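Local coordinates for Serine/threonine-protein kinase PknI (Mycobacterium tuberculosis, PDB 5XLM) that is a membrane-anchored serine/threonine kinase that slows mycobacterial growth in the infected host, here represented by its extracellular sensor domain, at residues Phe104-Phe118 with Gln130-Pro142. Residues are numbered along the deposited sequence; the frame is centred on the assembly and turned at random.
Sequences FGEGQWKSRPETVQF and QATTQLLALRPQP
The carbonyl oxygen of V116 is gripped twice by T132, whose OG1 lies 2.8 Å and backbone N 2.9 Å from V116 O, arriving from opposite faces of the carbonyl plane. Threonine suits this place: with OG1 between the backbone N and the carbonyl carbon (chi1 69°), its hydroxyl reinforces the strand bond while CG2 packs against F118 CB. The Q134 side chain lies across V116, its amide against the valine, with Q134 NE2 3.5 Å from V116 CG1; Q134 NE2 also makes a weak bond to T132 OG1.

Where residues 112-113 interrupt strand 108-117, S111 fills in for the backbone. S111 OG accepts a hydrogen bond from L136 N at 2.9 Å, almost straight at 173°, while S111 N donates to L136 O, and a water links S111 OG with R112 O. A small hydroxyl residue can thus mend the ladder where the main chain departs.

Farther along, Q108 and R139 extend alongside each other, their flat ends almost in one plane (13° apart). The glutamine amide offers an acceptor in the guanidinium plane: R139 NE donates to Q108 OE1 at 2.8 Å, and NH2 adds a weak second bond while also forming a salt bridge with E149. Near W109, P140 CG meets the edge of the F104 ring, 3.7 Å from F104 CE1, and also touches W109; proline's apolar ring suits this aromatic corner.

W109-L138 and V116-T132 are hydrogen-bonded pairs of two antiparallel ladders offset by one residue, joining the broken strand 108-117 to strand 131-140 within the antiparallel sheet of the extracellular sensor domain.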
ATOM      1  N   PHE A 104      -9.573  -6.561  -2.294  1.00 19.34           N
ATOM      2  CA  PHE A 104      -9.075  -7.928  -2.283  1.00 23.73           C
ATOM      3  C   PHE A 104      -9.683  -8.708  -3.439  1.00 24.58           C
ATOM      4  O   PHE A 104     -10.902  -8.697  -3.642  1.00 24.35           O
ATOM      5  CB  PHE A 104      -9.386  -8.625  -0.961  1.00 19.23           C
ATOM      6  CG  PHE A 104      -8.617  -9.904  -0.761  1.00 23.81           C
ATOM      7  CD1 PHE A 104      -7.343  -9.879  -0.222  1.00 26.13           C
ATOM      8  CD2 PHE A 104      -9.160 -11.127  -1.126  1.00 29.22           C
ATOM      9  CE1 PHE A 104      -6.623 -11.048  -0.041  1.00 31.51           C
ATOM     10  CE2 PHE A 104      -8.447 -12.303  -0.946  1.00 25.85           C
ATOM     11  CZ  PHE A 104      -7.175 -12.263  -0.403  1.00 23.87           C
ATOM     12  N   GLY A 105      -8.825  -9.380  -4.198  1.00 22.40           N
ATOM     13  CA  GLY A 105      -9.247 -10.157  -5.344  1.00 19.42           C
ATOM     14  C   GLY A 105      -8.099 -10.980  -5.884  1.00 24.96           C
ATOM     15  O   GLY A 105      -6.954 -10.517  -5.896  1.00 21.98           O
ATOM     16  N   GLU A 106      -8.395 -12.205  -6.319  1.00 24.56           N
ATOM     17  CA  GLU A 106      -7.382 -13.138  -6.814  1.00 26.80           C
ATOM     18  C   GLU A 106      -6.319 -13.411  -5.750  1.00 18.74           C
ATOM     19  O   GLU A 106      -5.135 -13.584  -6.052  1.00 21.44           O
ATOM     20  CB  GLU A 106      -6.745 -12.635  -8.112  1.00 30.42           C
ATOM     21  CG  GLU A 106      -7.680 -12.627  -9.316  1.00 38.00           C
ATOM     22  CD  GLU A 106      -8.737 -11.541  -9.235  1.00 44.54           C
ATOM     23  OE1 GLU A 106      -9.931 -11.876  -9.081  1.00 43.95           O
ATOM     24  OE2 GLU A 106      -8.367 -10.350  -9.314  1.00 44.81           O
ATOM     25  N   GLY A 107      -6.747 -13.441  -4.492  1.00 18.99           N
ATOM     26  CA  GLY A 107      -5.860 -13.778  -3.398  1.00 14.27           C
ATOM     27  C   GLY A 107      -4.886 -12.699  -2.984  1.00 23.28           C
ATOM     28  O   GLY A 107      -3.865 -13.016  -2.366  1.00 24.31           O
ATOM     29  N   GLN A 108      -5.165 -11.434  -3.290  1.00 19.89           N
ATOM     30  CA  GLN A 108      -4.261 -10.355  -2.918  1.00 20.70           C
ATOM     31  C   GLN A 108      -5.046  -9.062  -2.764  1.00 17.49           C
ATOM     32  O   GLN A 108      -6.114  -8.893  -3.358  1.00 15.12           O
ATOM     33  CB  GLN A 108      -3.151 -10.158  -3.956  1.00 13.68           C
ATOM     34  CG  GLN A 108      -3.640  -9.553  -5.269  1.00 21.94           C
ATOM     35  CD  GLN A 108      -2.508  -9.256  -6.234  1.00 15.13           C
ATOM     36  OE1 GLN A 108      -1.345  -9.534  -5.948  1.00 22.69           O
ATOM     37  NE2 GLN A 108      -2.844  -8.690  -7.386  1.00 16.09           N
ATOM     38  N   TRP A 109      -4.505  -8.155  -1.954  1.00 17.62           N
ATOM     39  CA  TRP A 109      -4.984  -6.781  -1.885  1.00 14.85           C
ATOM     40  C   TRP A 109      -4.270  -5.960  -2.948  1.00 16.77           C
ATOM     41  O   TRP A 109      -3.045  -6.048  -3.085  1.00 14.87           O
ATOM     42  CB  TRP A 109      -4.725  -6.174  -0.506  1.00 19.58           C
ATOM     43  CG  TRP A 109      -5.445  -6.846   0.613  1.00 18.65           C
ATOM     44  CD1 TRP A 109      -4.967  -7.846   1.408  1.00 15.10           C
ATOM     45  CD2 TRP A 109      -6.770  -6.562   1.073  1.00 16.37           C
ATOM     46  NE1 TRP A 109      -5.916  -8.206   2.335  1.00 20.97           N
ATOM     47  CE2 TRP A 109      -7.032  -7.431   2.152  1.00 22.82           C
ATOM     48  CE3 TRP A 109      -7.761  -5.656   0.681  1.00 17.65           C
ATOM     49  CZ2 TRP A 109      -8.244  -7.424   2.841  1.00 17.82           C
ATOM     50  CZ3 TRP A 109      -8.966  -5.652   1.366  1.00 21.46           C
ATOM     51  CH2 TRP A 109      -9.197  -6.530   2.434  1.00 21.86           C
ATOM     52  N   LYS A 110      -5.027  -5.165  -3.697  1.00 21.45           N
ATOM     53  CA  LYS A 110      -4.433  -4.336  -4.736  1.00 21.58           C
ATOM     54  C   LYS A 110      -5.123  -2.985  -4.768  1.00 24.46           C
ATOM     55  O   LYS A 110      -6.354  -2.913  -4.817  1.00 25.29           O
ATOM     56  CB  LYS A 110      -4.524  -5.009  -6.113  1.00 22.30           C
ATOM     57  CG  LYS A 110      -3.887  -4.183  -7.221  1.00 34.40           C
ATOM     58  CD  LYS A 110      -3.426  -5.042  -8.393  1.00 32.46           C
ATOM     59  CE  LYS A 110      -4.599  -5.576  -9.198  1.00 34.70           C
ATOM     60  NZ  LYS A 110      -4.154  -6.219 -10.467  1.00 44.33           N
ATOM     61  N   SER A 111      -4.327  -1.922  -4.725  1.00 18.71           N
ATOM     62  CA  SER A 111      -4.867  -0.582  -4.859  1.00 24.58           C
ATOM     63  C   SER A 111      -5.198  -0.303  -6.319  1.00 28.33           C
ATOM     64  O   SER A 111      -4.655  -0.924  -7.236  1.00 26.72           O
ATOM     65  CB  SER A 111      -3.872   0.454  -4.334  1.00 21.35           C
ATOM     66  OG  SER A 111      -2.693   0.478  -5.123  1.00 30.90           O
ATOM     67  N   ARG A 112      -6.104   0.638  -6.536  1.00 37.28           N
ATOM     68  CA  ARG A 112      -6.448   0.965  -7.907  1.00 43.21           C
ATOM     69  C   ARG A 112      -5.281   1.688  -8.574  1.00 43.99           C
ATOM     70  O   ARG A 112      -4.549   2.434  -7.912  1.00 44.98           O
ATOM     71  CB  ARG A 112      -7.711   1.830  -7.970  1.00 53.07           C
ATOM     72  CG  ARG A 112      -7.531   3.259  -7.500  1.00 63.05           C
ATOM     73  CD  ARG A 112      -8.672   4.140  -7.990  1.00 74.03           C
ATOM     74  NE  ARG A 112      -9.956   3.759  -7.406  1.00 81.07           N
ATOM     75  CZ  ARG A 112     -10.580   4.453  -6.459  1.00 84.50           C
ATOM     76  NH1 ARG A 112     -11.747   4.036  -5.987  1.00 86.18           N
ATOM     77  NH2 ARG A 112     -10.043   5.572  -5.991  1.00 83.78           N
ATOM     78  N   PRO A 113      -5.059   1.463  -9.865  1.00 43.61           N
ATOM     79  CA  PRO A 113      -3.965   2.158 -10.548  1.00 41.17           C
ATOM     80  C   PRO A 113      -4.237   3.652 -10.625  1.00 44.20           C
ATOM     81  O   PRO A 113      -5.364   4.087 -10.870  1.00 51.35           O
ATOM     82  CB  PRO A 113      -3.942   1.509 -11.936  1.00 41.89           C
ATOM     83  CG  PRO A 113      -5.319   0.959 -12.121  1.00 43.96           C
ATOM     84  CD  PRO A 113      -5.774   0.535 -10.756  1.00 44.32           C
ATOM     85  N   GLU A 114      -3.194   4.440 -10.391  1.00 40.16           N
ATOM     86  CA  GLU A 114      -3.306   5.890 -10.397  1.00 42.52           C
ATOM     87  C   GLU A 114      -2.200   6.480 -11.256  1.00 52.90           C
ATOM     88  O   GLU A 114      -1.047   6.044 -11.185  1.00 45.63           O
ATOM     89  CB  GLU A 114      -3.245   6.463  -8.974  1.00 45.97           C
ATOM     90  CG  GLU A 114      -2.124   5.906  -8.111  1.00 57.78           C
ATOM     91  CD  GLU A 114      -2.189   6.401  -6.674  1.00 76.42           C
ATOM     92  OE1 GLU A 114      -1.172   6.287  -5.955  1.00 78.99           O
ATOM     93  OE2 GLU A 114      -3.258   6.905  -6.264  1.00 80.59           O
ATOM     94  N   THR A 115      -2.565   7.466 -12.071  1.00 57.54           N
ATOM     95  CA  THR A 115      -1.602   8.111 -12.950  1.00 59.64           C
ATOM     96  C   THR A 115      -0.693   9.031 -12.145  1.00 58.32           C
ATOM     97  O   THR A 115      -1.165   9.910 -11.417  1.00 59.91           O
ATOM     98  CB  THR A 115      -2.325   8.900 -14.043  1.00 61.10           C
ATOM     99  OG1 THR A 115      -3.263   8.045 -14.712  1.00 56.72           O
ATOM    100  CG2 THR A 115      -1.330   9.439 -15.059  1.00 60.39           C
ATOM    101  N   VAL A 116       0.616   8.823 -12.272  1.00 52.75           N
ATOM    102  CA  VAL A 116       1.614   9.574 -11.519  1.00 51.18           C
ATOM    103  C   VAL A 116       2.743   9.964 -12.464  1.00 60.08           C
ATOM    104  O   VAL A 116       3.197   9.149 -13.275  1.00 60.30           O
ATOM    105  CB  VAL A 116       2.152   8.756 -10.324  1.00 43.95           C
ATOM    106  CG1 VAL A 116       3.365   9.430  -9.707  1.00 50.67           C
ATOM    107  CG2 VAL A 116       1.064   8.558  -9.278  1.00 41.30           C
ATOM    108  N   GLN A 117       3.191  11.213 -12.363  1.00 64.65           N
ATOM    109  CA  GLN A 117       4.280  11.700 -13.197  1.00 64.68           C
ATOM    110  C   GLN A 117       5.627  11.242 -12.654  1.00 62.74           C
ATOM    111  O   GLN A 117       5.844  11.195 -11.441  1.00 53.82           O
ATOM    112  CB  GLN A 117       4.239  13.225 -13.293  1.00 66.43           C
ATOM    113  CG  GLN A 117       3.078  13.757 -14.112  1.00 69.90           C
ATOM    114  CD  GLN A 117       3.121  13.282 -15.551  1.00 73.16           C
ATOM    115  OE1 GLN A 117       4.195  13.133 -16.136  1.00 74.77           O
ATOM    116  NE2 GLN A 117       1.952  13.033 -16.128  1.00 71.62           N
ATOM    117  N   PHE A 118       6.536  10.908 -13.571  1.00 71.96           N
ATOM    118  CA  PHE A 118       7.856  10.384 -13.248  1.00 84.87           C
ATOM    119  C   PHE A 118       8.909  11.156 -14.034  1.00 95.81           C
ATOM    120  O   PHE A 118       8.670  11.513 -15.196  1.00 99.82           O
ATOM    121  CB  PHE A 118       7.928   8.884 -13.580  1.00 88.07           C
ATOM    122  CG  PHE A 118       8.781   8.088 -12.632  1.00 91.80           C
ATOM    123  CD1 PHE A 118       8.396   7.904 -11.313  1.00 90.29           C
ATOM    124  CD2 PHE A 118       9.959   7.502 -13.069  1.00 95.38           C
ATOM    125  CE1 PHE A 118       9.178   7.164 -10.445  1.00 91.92           C
ATOM    126  CE2 PHE A 118      10.742   6.760 -12.206  1.00 94.92           C
ATOM    127  CZ  PHE A 118      10.352   6.591 -10.893  1.00 92.90           C
ATOM    128  N   GLN A 130       7.391  11.703 -17.234  1.00 94.23           N
ATOM    129  CA  GLN A 130       6.582  10.772 -18.013  1.00 88.57           C
ATOM    130  C   GLN A 130       5.443  10.185 -17.180  1.00 77.48           C
ATOM    131  O   GLN A 130       5.573   9.997 -15.970  1.00 68.16           O
ATOM    132  CB  GLN A 130       7.456   9.651 -18.581  1.00 92.99           C
ATOM    133  CG  GLN A 130       8.245   8.881 -17.533  1.00 93.04           C
ATOM    134  CD  GLN A 130       9.197   7.869 -18.144  1.00 92.64           C
ATOM    135  OE1 GLN A 130       9.353   7.801 -19.366  1.00 92.78           O
ATOM    136  NE2 GLN A 130       9.835   7.068 -17.297  1.00 89.05           N
ATOM    137  N   ALA A 131       4.328   9.895 -17.848  1.00 76.80           N
ATOM    138  CA  ALA A 131       3.130   9.400 -17.183  1.00 75.13           C
ATOM    139  C   ALA A 131       3.253   7.909 -16.905  1.00 68.75           C
ATOM    140  O   ALA A 131       3.626   7.131 -17.790  1.00 68.13           O
ATOM    141  CB  ALA A 131       1.895   9.676 -18.038  1.00 77.33           C
ATOM    142  N   THR A 132       2.935   7.509 -15.675  1.00 63.14           N
ATOM    143  CA  THR A 132       3.005   6.116 -15.261  1.00 50.13           C
ATOM    144  C   THR A 132       1.717   5.722 -14.552  1.00 44.79           C
ATOM    145  O   THR A 132       0.911   6.569 -14.161  1.00 51.57           O
ATOM    146  CB  THR A 132       4.196   5.850 -14.324  1.00 44.21           C
ATOM    147  OG1 THR A 132       3.963   6.484 -13.060  1.00 40.07           O
ATOM    148  CG2 THR A 132       5.491   6.388 -14.913  1.00 47.91           C
ATOM    149  N   THR A 133       1.533   4.415 -14.393  1.00 38.03           N
ATOM    150  CA  THR A 133       0.515   3.858 -13.513  1.00 42.33           C
ATOM    151  C   THR A 133       1.213   3.168 -12.352  1.00 39.65           C
ATOM    152  O   THR A 133       2.091   2.323 -12.565  1.00 37.91           O
ATOM    153  CB  THR A 133      -0.395   2.867 -14.245  1.00 45.22           C
ATOM    154  OG1 THR A 133       0.367   1.722 -14.649  1.00 52.32           O
ATOM    155  CG2 THR A 133      -1.024   3.516 -15.467  1.00 50.28           C
ATOM    156  N   GLN A 134       0.837   3.535 -11.134  1.00 38.62           N
ATOM    157  CA  GLN A 134       1.451   2.994  -9.931  1.00 35.63           C
ATOM    158  C   GLN A 134       0.383   2.370  -9.048  1.00 33.99           C
ATOM    159  O   GLN A 134      -0.682   2.958  -8.832  1.00 37.00           O
ATOM    160  CB  GLN A 134       2.211   4.079  -9.163  1.00 35.40           C
ATOM    161  CG  GLN A 134       3.180   4.859 -10.031  1.00 51.53           C
ATOM    162  CD  GLN A 134       4.129   5.724  -9.226  1.00 58.89           C
ATOM    163  OE1 GLN A 134       4.055   5.770  -7.997  1.00 63.16           O
ATOM    164  NE2 GLN A 134       5.031   6.415  -9.917  1.00 59.83           N
ATOM    165  N   LEU A 135       0.669   1.171  -8.549  1.00 28.17           N
ATOM    166  CA  LEU A 135      -0.250   0.478  -7.661  1.00 24.10           C
ATOM    167  C   LEU A 135       0.548  -0.322  -6.646  1.00 23.66           C
ATOM    168  O   LEU A 135       1.725  -0.629  -6.853  1.00 24.31           O
ATOM    169  CB  LEU A 135      -1.213  -0.435  -8.437  1.00 21.79           C
ATOM    170  CG  LEU A 135      -0.666  -1.490  -9.406  1.00 28.61           C
ATOM    171  CD1 LEU A 135      -0.213  -2.760  -8.693  1.00 31.79           C
ATOM    172  CD2 LEU A 135      -1.717  -1.818 -10.456  1.00 32.56           C
ATOM    173  N   LEU A 136      -0.114  -0.663  -5.546  1.00 20.57           N
ATOM    174  CA  LEU A 136       0.459  -1.497  -4.499  1.00 21.84           C
ATOM    175  C   LEU A 136      -0.298  -2.815  -4.442  1.00 20.98           C
ATOM    176  O   LEU A 136      -1.532  -2.827  -4.395  1.00 19.83           O
ATOM    177  CB  LEU A 136       0.400  -0.795  -3.142  1.00 25.81           C
ATOM    178  CG  LEU A 136       1.018  -1.562  -1.972  1.00 25.20           C
ATOM    179  CD1 LEU A 136       2.491  -1.832  -2.231  1.00 22.21           C
ATOM    180  CD2 LEU A 136       0.828  -0.807  -0.665  1.00 21.50           C
ATOM    181  N   ALA A 137       0.441  -3.919  -4.460  1.00 17.59           N
ATOM    182  CA  ALA A 137      -0.128  -5.246  -4.279  1.00 16.33           C
ATOM    183  C   ALA A 137       0.428  -5.828  -2.991  1.00 19.55           C
ATOM    184  O   ALA A 137       1.641  -5.792  -2.766  1.00 16.99           O
ATOM    185  CB  ALA A 137       0.189  -6.161  -5.464  1.00 16.44           C
ATOM    186  N   LEU A 138      -0.458  -6.343  -2.143  1.00 16.52           N
ATOM    187  CA  LEU A 138      -0.072  -6.938  -0.869  1.00 18.51           C
ATOM    188  C   LEU A 138      -0.732  -8.301  -0.744  1.00 20.99           C
ATOM    189  O   LEU A 138      -1.964  -8.400  -0.757  1.00 21.78           O
ATOM    190  CB  LEU A 138      -0.462  -6.040   0.307  1.00 16.00           C
ATOM    191  CG  LEU A 138       0.301  -4.721   0.427  1.00 22.22           C
ATOM    192  CD1 LEU A 138      -0.213  -3.928   1.612  1.00 20.49           C
ATOM    193  CD2 LEU A 138       1.796  -4.979   0.553  1.00 20.72           C
ATOM    194  N   ARG A 139       0.084  -9.345  -0.621  1.00 22.13           N
ATOM    195  CA  ARG A 139      -0.426 -10.702  -0.523  1.00 18.49           C
ATOM    196  C   ARG A 139      -0.375 -11.163   0.922  1.00 27.66           C
ATOM    197  O   ARG A 139       0.702 -11.124   1.536  1.00 28.37           O
ATOM    198  CB  ARG A 139       0.378 -11.643  -1.411  1.00 21.10           C
ATOM    199  CG  ARG A 139       0.211 -11.360  -2.893  1.00 18.75           C
ATOM    200  CD  ARG A 139       1.448 -10.726  -3.507  1.00 18.67           C
ATOM    201  NE  ARG A 139       1.189 -10.230  -4.857  1.00 20.56           N
ATOM    202  CZ  ARG A 139       2.128  -9.785  -5.687  1.00 23.00           C
ATOM    203  NH1 ARG A 139       3.398  -9.784  -5.310  1.00 20.96           N
ATOM    204  NH2 ARG A 139       1.797  -9.346  -6.897  1.00 27.19           N
ATOM    205  N   PRO A 140      -1.491 -11.601   1.502  1.00 21.87           N
ATOM    206  CA  PRO A 140      -1.474 -12.040   2.903  1.00 26.37           C
ATOM    207  C   PRO A 140      -0.635 -13.297   3.063  1.00 37.76           C
ATOM    208  O   PRO A 140      -0.838 -14.288   2.360  1.00 39.14           O
ATOM    209  CB  PRO A 140      -2.952 -12.309   3.216  1.00 22.36           C
ATOM    210  CG  PRO A 140      -3.720 -11.630   2.117  1.00 31.45           C
ATOM    211  CD  PRO A 140      -2.835 -11.684   0.912  1.00 16.64           C
ATOM    212  N   GLN A 141       0.293 -13.242   4.007  1.00 42.36           N
ATOM    213  CA  GLN A 141       1.124 -14.381   4.338  1.00 47.66           C
ATOM    214  C   GLN A 141       0.351 -15.217   5.354  1.00 57.64           C
ATOM    215  O   GLN A 141      -0.569 -14.712   6.002  1.00 50.43           O
ATOM    216  CB  GLN A 141       2.483 -13.941   4.868  1.00 40.35           C
ATOM    217  CG  GLN A 141       3.316 -13.227   3.820  1.00 34.14           C
ATOM    218  CD  GLN A 141       3.240 -13.906   2.464  1.00 41.96           C
ATOM    219  OE1 GLN A 141       3.495 -15.101   2.342  1.00 52.30           O
ATOM    220  NE2 GLN A 141       2.889 -13.141   1.438  1.00 39.53           N
ATOM    221  N   PRO A 142       0.721 -16.476   5.527  1.00 74.31           N
ATOM    222  CA  PRO A 142       0.005 -17.336   6.473  1.00 81.64           C
ATOM    223  C   PRO A 142       0.076 -16.782   7.890  1.00 83.47           C
ATOM    224  O   PRO A 142      -0.878 -16.885   8.659  1.00 85.69           O
ATOM    225  CB  PRO A 142       0.774 -18.652   6.384  1.00 85.91           C
ATOM    226  CG  PRO A 142       1.288 -18.677   4.986  1.00 84.25           C
ATOM    227  CD  PRO A 142       1.590 -17.249   4.623  1.00 78.57           C
TER
HETATM  228  O   HOH W   1      -2.548   3.228  -6.104  1.00 44.42           O